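Local coordinates for heme oxygenase (mycobilin-producing) (Mycobacterium tuberculosis, PDB 6DS8), which catalyses the oxidative breakdown of heme to mycobilin with release of iron, using a suitable electron donor, and works as a homodimer, at residues N6-P11 with Y50-H55; V2-A7 with L88-V93. The protein carries 1 engineered substitution. All coordinates share one frame; numbering follows the deposited sequence.

Contact 1 (N6-P11 with Y50-H55); sequences NAIEVP and YFVVTH. With MNH (manganese protoporphyrin IX), chain D.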
# COMPACT_ATOMS: atom_id res chain seq x y z
N ASN A 6 -6.40 0.96 -5.69
CA ASN A 6 -7.09 0.28 -6.77
C ASN A 6 -6.22 -0.87 -7.28
O ASN A 6 -5.12 -0.65 -7.82
CB ASN A 6 -7.48 1.24 -7.90
CG ASN A 6 -8.77 0.79 -8.62
OD1 ASN A 6 -9.69 0.26 -7.95
ND2 ASN A 6 -8.84 0.94 -9.96
N ALA A 7 -6.71 -2.09 -7.11
CA ALA A 7 -6.01 -3.33 -7.52
C ALA A 7 -6.46 -3.71 -8.93
O ALA A 7 -7.56 -4.20 -9.10
CB ALA A 7 -6.21 -4.43 -6.51
N ILE A 8 -5.60 -3.45 -9.90
CA ILE A 8 -5.97 -3.63 -11.32
C ILE A 8 -5.31 -4.85 -11.96
O ILE A 8 -4.12 -5.04 -11.84
CB ILE A 8 -5.79 -2.33 -12.12
CG1 ILE A 8 -4.32 -1.94 -12.25
CG2 ILE A 8 -6.60 -1.23 -11.50
CD1 ILE A 8 -4.11 -0.60 -12.89
N GLU A 9 -6.16 -5.61 -12.61
CA GLU A 9 -5.81 -6.83 -13.36
C GLU A 9 -5.32 -6.39 -14.74
O GLU A 9 -5.97 -5.58 -15.34
CB GLU A 9 -7.02 -7.76 -13.38
CG GLU A 9 -7.42 -8.21 -11.99
CD GLU A 9 -8.90 -8.35 -11.71
OE1 GLU A 9 -9.30 -8.14 -10.58
OE2 GLU A 9 -9.64 -8.68 -12.62
N VAL A 10 -4.21 -6.93 -15.18
CA VAL A 10 -3.55 -6.55 -16.42
C VAL A 10 -3.19 -7.82 -17.18
O VAL A 10 -2.62 -8.76 -16.60
CB VAL A 10 -2.33 -5.67 -16.12
CG1 VAL A 10 -1.59 -5.36 -17.38
CG2 VAL A 10 -2.75 -4.36 -15.42
N PRO A 11 -3.57 -7.92 -18.46
CA PRO A 11 -3.22 -9.10 -19.28
C PRO A 11 -1.72 -9.35 -19.38
O PRO A 11 -0.90 -8.44 -19.24
CB PRO A 11 -3.79 -8.77 -20.66
CG PRO A 11 -4.68 -7.58 -20.48
CD PRO A 11 -4.27 -6.87 -19.22
N TYR A 50 -1.47 -4.83 -10.44
CA TYR A 50 -0.90 -3.54 -10.10
C TYR A 50 -1.71 -2.94 -8.95
O TYR A 50 -2.94 -3.00 -8.95
CB TYR A 50 -0.91 -2.60 -11.31
CG TYR A 50 0.24 -2.84 -12.25
CD1 TYR A 50 0.26 -3.97 -13.07
CD2 TYR A 50 1.33 -1.96 -12.30
CE1 TYR A 50 1.32 -4.21 -13.93
CE2 TYR A 50 2.38 -2.19 -13.16
CZ TYR A 50 2.36 -3.33 -13.98
OH TYR A 50 3.38 -3.60 -14.85
N PHE A 51 -1.02 -2.38 -7.97
CA PHE A 51 -1.66 -1.67 -6.86
C PHE A 51 -1.45 -0.18 -7.10
O PHE A 51 -0.31 0.29 -7.11
CB PHE A 51 -1.03 -2.08 -5.53
CG PHE A 51 -1.62 -3.33 -4.88
CD1 PHE A 51 -2.24 -4.31 -5.64
CD2 PHE A 51 -1.53 -3.53 -3.48
CE1 PHE A 51 -2.76 -5.47 -5.03
CE2 PHE A 51 -2.05 -4.67 -2.87
CZ PHE A 51 -2.67 -5.65 -3.66
N VAL A 52 -2.54 0.56 -7.32
CA VAL A 52 -2.49 2.03 -7.36
C VAL A 52 -2.84 2.53 -5.96
O VAL A 52 -4.01 2.51 -5.54
CB VAL A 52 -3.43 2.60 -8.43
CG1 VAL A 52 -3.30 4.13 -8.49
CG2 VAL A 52 -3.16 1.95 -9.79
N VAL A 53 -1.81 2.91 -5.20
CA VAL A 53 -1.93 3.23 -3.78
C VAL A 53 -2.02 4.73 -3.60
O VAL A 53 -1.06 5.46 -3.89
CB VAL A 53 -0.73 2.67 -3.01
CG1 VAL A 53 -0.99 2.78 -1.51
CG2 VAL A 53 -0.51 1.23 -3.43
N THR A 54 -3.18 5.20 -3.10
CA THR A 54 -3.42 6.62 -2.86
C THR A 54 -3.70 6.86 -1.38
O THR A 54 -4.35 6.04 -0.71
CB THR A 54 -4.57 7.17 -3.72
OG1 THR A 54 -5.85 6.74 -3.20
CG2 THR A 54 -4.40 6.69 -5.17
N HIS A 55 -3.16 7.99 -0.87
CA HIS A 55 -3.26 8.39 0.52
C HIS A 55 -4.04 9.70 0.58
O HIS A 55 -3.80 10.60 -0.24
CB HIS A 55 -1.89 8.61 1.19
CG HIS A 55 -0.97 7.44 1.07
ND1 HIS A 55 -0.43 7.03 -0.14
CD2 HIS A 55 -0.47 6.60 2.01
CE1 HIS A 55 0.35 5.98 0.06
NE2 HIS A 55 0.35 5.70 1.35
MN MNH D . -7.69 4.59 -12.01
CHA MNH D . -8.46 3.31 -14.87
CHB MNH D . -10.62 3.48 -10.81
CHC MNH D . -7.18 6.03 -9.07
CHD MNH D . -5.47 6.35 -13.30
NA MNH D . -9.39 3.60 -12.77
C1A MNH D . -9.44 2.92 -13.98
C2A MNH D . -10.60 2.04 -14.03
C3A MNH D . -11.35 2.19 -12.92
C4A MNH D . -10.52 3.10 -12.13
CMA MNH D . -12.64 1.53 -12.46
CAA MNH D . -10.89 1.21 -15.28
CBA MNH D . -10.28 -0.20 -15.17
CGA MNH D . -10.80 -1.32 -16.09
O1A MNH D . -11.32 -1.08 -17.21
O2A MNH D . -10.67 -2.49 -15.60
NB MNH D . -8.84 4.72 -10.13
C1B MNH D . -10.06 4.19 -9.77
C2B MNH D . -10.40 4.30 -8.37
C3B MNH D . -9.19 4.84 -7.92
C4B MNH D . -8.31 5.24 -8.96
CMB MNH D . -11.68 3.66 -7.80
CAB MNH D . -8.78 5.21 -6.51
CBB MNH D . -7.62 4.90 -5.58
NC MNH D . -6.50 6.21 -11.27
C1C MNH D . -6.28 6.58 -9.96
C2C MNH D . -5.22 7.55 -9.86
C3C MNH D . -4.73 7.66 -11.10
C4C MNH D . -5.50 6.80 -11.99
CMC MNH D . -4.70 8.12 -8.52
CAC MNH D . -3.52 8.48 -11.53
CBC MNH D . -3.50 9.96 -11.80
ND MNH D . -6.98 4.83 -13.94
C1D MNH D . -5.85 5.53 -14.34
C2D MNH D . -5.45 5.24 -15.72
C3D MNH D . -6.44 4.41 -16.14
C4D MNH D . -7.34 4.12 -15.06
CMD MNH D . -4.25 5.78 -16.46
CAD MNH D . -6.47 3.65 -17.46
CBD MNH D . -5.98 2.21 -17.24
CGD MNH D . -5.97 1.26 -18.42
O1D MNH D . -5.83 1.65 -19.59
O2D MNH D . -6.14 0.03 -18.18
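Tyr-50 O is gripped twice from the neighbouring strand: the N-H of Ile-8 bonds to it at 2.9 Å. A weaker CA-H contact joins Ala-7 CA to Tyr-50 O at 3.4 Å. Tyr-50 N returns a bond to Ile-8 O, and Asn-6 and Val-52 exchange a second reciprocal pair, which makes residues 6-8 and 50-52 an antiparallel pairing of two inner strands. The Ile-8, Tyr-50 and Val-52 side chains share one face. There Ile-8 CG1 lies 3.6 Å from Tyr-50 CB, while Ile-8 CD1 runs on to Val-52 CG2 at 4.1 Å. The other branch of Val-52, CG1, is anti to the backbone N (chi1 -177°) and comes within 4.1 Å of porphyrin C1C. From the same face Asn-6 rises to the pyrrole B side, its CG 3.8 Å from porphyrin C1B. Ala-7 CB and the Phe-51 ring pack on the reverse face, Ala-7 CB 3.9 Å from Phe-51 CE1. Beyond the paired residues, Val-10 CG2 meets Tyr-50 CD1, and the phenol OH bonds to Glu-19 of helix 15-23. With peptide groups bonded between the strands, one face can turn a largely apolar surface to the manganese porphyrin, with Asn-6 and the Thr-54 hydroxyl as its polar groups.

Contact 2 (V2-A7 with L88-V93); sequences VVKINA and LLEFEV. With MNH (manganese protoporphyrin IX), chain D.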
# COMPACT_ATOMS: atom_id res chain seq x y z
N VAL A 2 -6.69 8.11 5.22
CA VAL A 2 -7.14 6.88 4.59
C VAL A 2 -6.21 6.48 3.44
O VAL A 2 -5.45 7.28 2.88
CB VAL A 2 -8.60 7.00 4.08
CG1 VAL A 2 -9.51 7.27 5.28
CG2 VAL A 2 -8.71 8.09 3.02
N VAL A 3 -6.33 5.22 3.06
CA VAL A 3 -5.66 4.71 1.87
C VAL A 3 -6.70 4.01 1.02
O VAL A 3 -7.53 3.26 1.56
CB VAL A 3 -4.51 3.77 2.25
CG1 VAL A 3 -4.17 2.88 1.08
CG2 VAL A 3 -3.32 4.59 2.77
N LYS A 4 -6.71 4.33 -0.27
CA LYS A 4 -7.52 3.67 -1.30
C LYS A 4 -6.57 3.07 -2.34
O LYS A 4 -5.95 3.81 -3.12
CB LYS A 4 -8.51 4.64 -1.96
CG LYS A 4 -9.25 5.65 -1.07
CD LYS A 4 -10.53 5.06 -0.52
CE LYS A 4 -11.16 5.93 0.59
NZ LYS A 4 -12.10 5.11 1.42
N ILE A 5 -6.44 1.76 -2.36
CA ILE A 5 -5.66 1.04 -3.36
C ILE A 5 -6.61 0.55 -4.44
O ILE A 5 -7.52 -0.22 -4.15
CB ILE A 5 -4.90 -0.14 -2.74
CG1 ILE A 5 -4.11 0.32 -1.51
CG2 ILE A 5 -4.02 -0.83 -3.79
CD1 ILE A 5 -3.36 -0.81 -0.82
N ASN A 6 -6.40 0.96 -5.69
CA ASN A 6 -7.09 0.28 -6.77
C ASN A 6 -6.22 -0.87 -7.28
O ASN A 6 -5.12 -0.65 -7.82
CB ASN A 6 -7.48 1.24 -7.90
CG ASN A 6 -8.77 0.79 -8.62
OD1 ASN A 6 -9.69 0.26 -7.95
ND2 ASN A 6 -8.84 0.94 -9.96
N ALA A 7 -6.71 -2.09 -7.11
CA ALA A 7 -6.01 -3.33 -7.52
C ALA A 7 -6.46 -3.71 -8.93
O ALA A 7 -7.56 -4.20 -9.10
CB ALA A 7 -6.21 -4.43 -6.51
N LEU A 88 -11.35 -1.74 -5.82
CA LEU A 88 -10.95 -0.69 -4.89
C LEU A 88 -10.83 -1.28 -3.49
O LEU A 88 -11.77 -1.89 -2.99
CB LEU A 88 -11.97 0.45 -4.90
CG LEU A 88 -11.75 1.63 -3.96
CD1 LEU A 88 -10.36 2.22 -4.08
CD2 LEU A 88 -12.80 2.68 -4.30
N LEU A 89 -9.65 -1.16 -2.89
CA LEU A 89 -9.37 -1.58 -1.53
C LEU A 89 -9.18 -0.34 -0.65
O LEU A 89 -8.29 0.47 -0.92
CB LEU A 89 -8.11 -2.44 -1.47
CG LEU A 89 -7.84 -3.42 -2.59
CD1 LEU A 89 -6.66 -4.33 -2.14
CD2 LEU A 89 -9.08 -4.23 -2.95
N GLU A 90 -9.97 -0.23 0.41
CA GLU A 90 -10.05 0.99 1.22
C GLU A 90 -9.67 0.70 2.68
O GLU A 90 -10.16 -0.26 3.28
CB GLU A 90 -11.45 1.56 1.18
CG GLU A 90 -12.17 1.38 -0.12
CD GLU A 90 -13.40 2.25 -0.19
OE1 GLU A 90 -13.34 3.39 0.33
OE2 GLU A 90 -14.42 1.80 -0.76
N PHE A 91 -8.82 1.55 3.24
CA PHE A 91 -8.25 1.30 4.56
C PHE A 91 -8.24 2.59 5.37
O PHE A 91 -8.22 3.69 4.82
CB PHE A 91 -6.79 0.78 4.50
CG PHE A 91 -6.64 -0.52 3.80
CD1 PHE A 91 -6.64 -0.57 2.41
CD2 PHE A 91 -6.52 -1.71 4.52
CE1 PHE A 91 -6.49 -1.76 1.75
CE2 PHE A 91 -6.38 -2.92 3.85
CZ PHE A 91 -6.37 -2.94 2.46
N GLU A 92 -8.17 2.43 6.68
CA GLU A 92 -7.89 3.53 7.58
C GLU A 92 -6.45 3.41 8.08
O GLU A 92 -6.04 2.34 8.55
CB GLU A 92 -8.90 3.51 8.74
CG GLU A 92 -8.57 4.33 10.00
CD GLU A 92 -8.89 5.83 9.87
OE1 GLU A 92 -9.75 6.23 9.05
OE2 GLU A 92 -8.23 6.62 10.61
N VAL A 93 -5.69 4.50 8.01
CA VAL A 93 -4.30 4.47 8.48
C VAL A 93 -4.31 4.43 10.00
O VAL A 93 -4.63 5.43 10.65
CB VAL A 93 -3.49 5.66 7.96
CG1 VAL A 93 -2.11 5.65 8.60
CG2 VAL A 93 -3.35 5.61 6.44
MN MNH D . -7.69 4.59 -12.01
CHA MNH D . -8.46 3.31 -14.87
CHB MNH D . -10.62 3.48 -10.81
CHC MNH D . -7.18 6.03 -9.07
CHD MNH D . -5.47 6.35 -13.30
NA MNH D . -9.39 3.60 -12.77
C1A MNH D . -9.44 2.92 -13.98
C2A MNH D . -10.60 2.04 -14.03
C3A MNH D . -11.35 2.19 -12.92
C4A MNH D . -10.52 3.10 -12.13
CMA MNH D . -12.64 1.53 -12.46
CAA MNH D . -10.89 1.21 -15.28
CBA MNH D . -10.28 -0.20 -15.17
CGA MNH D . -10.80 -1.32 -16.09
O1A MNH D . -11.32 -1.08 -17.21
O2A MNH D . -10.67 -2.49 -15.60
NB MNH D . -8.84 4.72 -10.13
C1B MNH D . -10.06 4.19 -9.77
C2B MNH D . -10.40 4.30 -8.37
C3B MNH D . -9.19 4.84 -7.92
C4B MNH D . -8.31 5.24 -8.96
CMB MNH D . -11.68 3.66 -7.80
CAB MNH D . -8.78 5.21 -6.51
CBB MNH D . -7.62 4.90 -5.58
NC MNH D . -6.50 6.21 -11.27
C1C MNH D . -6.28 6.58 -9.96
C2C MNH D . -5.22 7.55 -9.86
C3C MNH D . -4.73 7.66 -11.10
C4C MNH D . -5.50 6.80 -11.99
CMC MNH D . -4.70 8.12 -8.52
CAC MNH D . -3.52 8.48 -11.53
CBC MNH D . -3.50 9.96 -11.80
ND MNH D . -6.98 4.83 -13.94
C1D MNH D . -5.85 5.53 -14.34
C2D MNH D . -5.45 5.24 -15.72
C3D MNH D . -6.44 4.41 -16.14
C4D MNH D . -7.34 4.12 -15.06
CMD MNH D . -4.25 5.78 -16.46
CAD MNH D . -6.47 3.65 -17.46
CBD MNH D . -5.98 2.21 -17.24
CGD MNH D . -5.97 1.26 -18.42
O1D MNH D . -5.83 1.65 -19.59
O2D MNH D . -6.14 0.03 -18.18
O HOH W 1 -10.88 4.13 3.52
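Lys-4 and Glu-90 lean across each other on one face of the strand pair, at a non-hydrogen-bonded position of the antiparallel backbone pairing. The lysine chain, bent at its second torsion (chi2 -88°), swings toward strand 85-98 and crosses the extended glutamate obliquely, Lys-4 CD 3.4 Å from Glu-90 OE1. Lys-4 NZ forms a salt bridge with that oxygen; the modelled separation there is implausibly short. NZ has a second carboxylate in Asp-59 and also gives a hydrogen bond to a water, which passes it on to Phe-91 O. Further along this face Leu-88 forks: CD1 rests on Lys-4 CB at 3.7 Å, and CD2 faces porphyrin methyl CMB at 3.8 Å. The vinyl carbon CBB of the porphyrin meanwhile touches Lys-4 O at 3.2 Å. Reciprocal backbone bonds at Val-3/Phe-91 and Ile-5/Leu-89 hold the pairing, which joins strand 2-9 to strand 85-98, outermost within this chain, in the antiparallel sheet of a dimeric alpha-beta barrel subunit. On the opposite face the side chains are apolar. Ile-5 CB meets Leu-89 CB at 4.1 Å, and Ile-5 CD1 comes to Phe-91 CE1 at a slant. The Phe-91 ring has Val-3 O at its edge, near the ring plane, 4.0 Å from Phe-91 CD1. Val-3 CG2 and Val-93 CG2 meet at 3.8 Å, and both residues pack on Leu-41 of the second subunit. Residues 90-93 also pair with a strand of that subunit, carrying the sheet across the interface, where Phe-91 meets the ring of Phe-51 from the other chain.

Both contacts use strand 2-9, which binds strand 50-56 along one side in contact 1 and strand 85-98 along the other in contact 2; Asn-6 and Ala-7 belong to both. Contact 1 is buried near the chain centre, and its chemistry across the strands is backbone bonds and apolar packing. Contact 2 lies farther out and is partly buried, buries more surface, and adds a lysine-glutamate salt bridge and a water. The two touch directly, with Phe-51 packed on Ile-5 and a probable hydrogen bond from Thr-54 OG1 to Lys-4 O. Each lines the same manganese porphyrin with one face, and through Phe-51 and Phe-91 both reach the second subunit.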